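Local atomic coordinates of mitochondrial edited mRNA stability factor 1 (Trypanosoma brucei, PDB entry 6NL1), a protein that binds RNA and probably acts as a Nudix-family enzyme in processing the 5' ends of mitochondrial mRNAs. Residues Tyr102-Ala108 / Val170-Leu176. Sequence-based numbering, arbitrary orientation.
Sequences YKWQTKA and VDITVYL
Q105 reaches across to T173 on the neighbouring antiparallel strand. A bend at chi2 (51°) carries the amide across, with NE2 2.6 Å from T173 OG1, close to the amide plane. Both groups also bond to T138 OG1, through Q105 OE1 and T173 OG1, so the amide is held at both ends. On the same face, K103 CG touches T173 CG2 from the side, 3.6 Å away.

The other face is mainly apolar. W104 and V174 lie side by side and point the same way, with W104 CE3 3.8 Å from V174 CG2. The methyl CG2 of T106 sits over the centre of the indole, 3.7 Å above its plane, and also approaches V174 CG2. A111 and L110 of helix 108-111 pack on this face.

Near A108, K107 runs alongside D171. K107 NZ forms a salt bridge to D171 OD1 at 2.8 Å, coming from above the carboxylate plane. K107 is also the N-cap of helix 108-111. The other oxygen, D171 OD2, bonds to Y164 OH. A water lies between D171 OD1 and Q105 OE1. Past K107, A108 N bonds to V170 O at 2.8 Å, and A108 CB packs on I172 CG1.

Paired backbone bonds at Y102-L176, W104-V174 and T106-I172 join strands 100-107 and 171-178. They are the inner strands of a four-stranded antiparallel sheet, between strands 84-86 and 132-137.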
loop_
_atom_site.group_PDB
_atom_site.type_symbol
_atom_site.label_atom_id
_atom_site.label_comp_id
_atom_site.label_asym_id
_atom_site.label_seq_id
_atom_site.Cartn_x
_atom_site.Cartn_y
_atom_site.Cartn_z
ATOM N N TYR A 102 -17.881 1.838 -19.687
ATOM C CA TYR A 102 -18.211 3.171 -19.222
ATOM C C TYR A 102 -16.955 3.935 -18.837
ATOM O O TYR A 102 -15.931 3.351 -18.482
ATOM C CB TYR A 102 -19.147 3.114 -18.018
ATOM C CG TYR A 102 -20.565 2.696 -18.336
ATOM C CD1 TYR A 102 -20.874 1.370 -18.629
ATOM C CD2 TYR A 102 -21.600 3.621 -18.312
ATOM C CE1 TYR A 102 -22.169 0.983 -18.900
ATOM C CE2 TYR A 102 -22.897 3.246 -18.577
ATOM C CZ TYR A 102 -23.178 1.927 -18.873
ATOM O OH TYR A 102 -24.472 1.558 -19.143
ATOM N N LYS A 103 -17.061 5.253 -18.875
ATOM C CA LYS A 103 -15.944 6.134 -18.591
ATOM C C LYS A 103 -16.286 7.071 -17.439
ATOM O O LYS A 103 -17.416 7.554 -17.321
ATOM C CB LYS A 103 -15.636 6.952 -19.842
ATOM C CG LYS A 103 -14.496 7.899 -19.717
ATOM C CD LYS A 103 -14.311 8.669 -21.014
ATOM C CE LYS A 103 -15.447 9.645 -21.231
ATOM N NZ LYS A 103 -15.069 10.719 -22.186
ATOM N N TRP A 104 -15.301 7.324 -16.589
ATOM C CA TRP A 104 -15.444 8.290 -15.514
ATOM C C TRP A 104 -14.279 9.264 -15.627
ATOM O O TRP A 104 -13.126 8.866 -15.448
ATOM C CB TRP A 104 -15.398 7.580 -14.167
ATOM C CG TRP A 104 -15.446 8.498 -12.982
ATOM C CD1 TRP A 104 -16.068 9.714 -12.904
ATOM C CD2 TRP A 104 -14.844 8.274 -11.700
ATOM N NE1 TRP A 104 -15.897 10.253 -11.656
ATOM C CE2 TRP A 104 -15.150 9.391 -10.894
ATOM C CE3 TRP A 104 -14.079 7.234 -11.156
ATOM C CZ2 TRP A 104 -14.717 9.501 -9.565
ATOM C CZ3 TRP A 104 -13.648 7.344 -9.837
ATOM C CH2 TRP A 104 -13.971 8.469 -9.056
ATOM N N GLN A 105 -14.584 10.526 -15.940
ATOM C CA GLN A 105 -13.573 11.578 -16.104
ATOM C C GLN A 105 -13.401 12.329 -14.791
ATOM O O GLN A 105 -14.306 13.027 -14.351
ATOM C CB GLN A 105 -13.974 12.549 -17.224
ATOM C CG GLN A 105 -12.907 13.613 -17.539
ATOM C CD GLN A 105 -11.522 13.002 -17.785
ATOM O OE1 GLN A 105 -10.511 13.448 -17.226
ATOM N NE2 GLN A 105 -11.476 11.980 -18.622
ATOM N N THR A 106 -12.241 12.196 -14.163
ATOM C CA THR A 106 -12.107 12.679 -12.796
ATOM C C THR A 106 -10.692 13.188 -12.484
ATOM O O THR A 106 -9.927 13.518 -13.399
ATOM C CB THR A 106 -12.564 11.568 -11.791
ATOM O OG1 THR A 106 -12.634 12.090 -10.456
ATOM C CG2 THR A 106 -11.619 10.350 -11.831
ATOM N N LYS A 107 -10.352 13.252 -11.197
ATOM C CA LYS A 107 -9.015 13.646 -10.747
ATOM C C LYS A 107 -8.393 12.543 -9.905
ATOM O O LYS A 107 -9.105 11.740 -9.310
ATOM C CB LYS A 107 -9.104 14.911 -9.883
ATOM C CG LYS A 107 -9.837 16.072 -10.529
ATOM C CD LYS A 107 -8.982 16.748 -11.578
ATOM C CE LYS A 107 -9.593 18.080 -12.005
ATOM N NZ LYS A 107 -8.744 18.747 -13.040
ATOM N N ALA A 108 -7.066 12.526 -9.817
ATOM C CA ALA A 108 -6.377 11.482 -9.066
ATOM C C ALA A 108 -6.802 11.458 -7.596
ATOM O O ALA A 108 -6.772 10.411 -6.946
ATOM C CB ALA A 108 -4.867 11.630 -9.198
ATOM N N VAL A 170 -4.102 15.971 -10.821
ATOM C CA VAL A 170 -3.928 15.225 -12.068
ATOM C C VAL A 170 -5.259 14.717 -12.633
ATOM O O VAL A 170 -6.035 14.058 -11.937
ATOM C CB VAL A 170 -2.911 14.080 -11.893
ATOM C CG1 VAL A 170 -2.828 13.237 -13.161
ATOM C CG2 VAL A 170 -1.525 14.676 -11.525
ATOM N N ASP A 171 -5.540 15.064 -13.884
ATOM C CA ASP A 171 -6.718 14.543 -14.574
ATOM C C ASP A 171 -6.570 13.050 -14.865
ATOM O O ASP A 171 -5.571 12.612 -15.441
ATOM C CB ASP A 171 -6.958 15.289 -15.881
ATOM C CG ASP A 171 -7.284 16.747 -15.660
ATOM O OD1 ASP A 171 -8.432 17.036 -15.267
ATOM O OD2 ASP A 171 -6.394 17.600 -15.871
ATOM N N ILE A 172 -7.579 12.279 -14.477
ATOM C CA ILE A 172 -7.562 10.836 -14.659
ATOM C C ILE A 172 -8.838 10.373 -15.349
ATOM O O ILE A 172 -9.939 10.792 -14.983
ATOM C CB ILE A 172 -7.413 10.085 -13.315
ATOM C CG1 ILE A 172 -6.109 10.497 -12.608
ATOM C CG2 ILE A 172 -7.451 8.548 -13.542
ATOM C CD1 ILE A 172 -4.814 10.000 -13.306
ATOM N N THR A 173 -8.686 9.534 -16.368
ATOM C CA THR A 173 -9.839 8.908 -17.002
ATOM C C THR A 173 -9.910 7.463 -16.531
ATOM O O THR A 173 -8.946 6.705 -16.684
ATOM C CB THR A 173 -9.736 8.939 -18.540
ATOM O OG1 THR A 173 -9.493 10.281 -18.974
ATOM C CG2 THR A 173 -11.023 8.427 -19.174
ATOM N N VAL A 174 -11.046 7.089 -15.951
ATOM C CA VAL A 174 -11.254 5.736 -15.452
ATOM C C VAL A 174 -12.214 4.994 -16.369
ATOM O O VAL A 174 -13.279 5.507 -16.696
ATOM C CB VAL A 174 -11.834 5.759 -14.023
ATOM C CG1 VAL A 174 -12.117 4.345 -13.525
ATOM C CG2 VAL A 174 -10.901 6.509 -13.079
ATOM N N TYR A 175 -11.836 3.793 -16.793
ATOM C CA TYR A 175 -12.722 2.966 -17.604
ATOM C C TYR A 175 -13.230 1.769 -16.812
ATOM O O TYR A 175 -12.480 1.155 -16.054
ATOM C CB TYR A 175 -12.015 2.463 -18.857
ATOM C CG TYR A 175 -11.553 3.544 -19.798
ATOM C CD1 TYR A 175 -12.306 3.890 -20.915
ATOM C CD2 TYR A 175 -10.359 4.213 -19.574
ATOM C CE1 TYR A 175 -11.877 4.872 -21.773
ATOM C CE2 TYR A 175 -9.926 5.189 -20.425
ATOM C CZ TYR A 175 -10.679 5.521 -21.516
ATOM O OH TYR A 175 -10.226 6.506 -22.357
ATOM N N LEU A 176 -14.505 1.439 -17.001
ATOM C CA LEU A 176 -15.102 0.273 -16.367
ATOM C C LEU A 176 -15.595 -0.679 -17.448
ATOM O O LEU A 176 -16.300 -0.267 -18.374
ATOM C CB LEU A 176 -16.274 0.671 -15.465
ATOM C CG LEU A 176 -16.146 1.812 -14.436
ATOM C CD1 LEU A 176 -17.431 1.906 -13.632
ATOM C CD2 LEU A 176 -14.982 1.621 -13.507
HETATM O O HOH W 1 -10.534 15.535 -15.310
#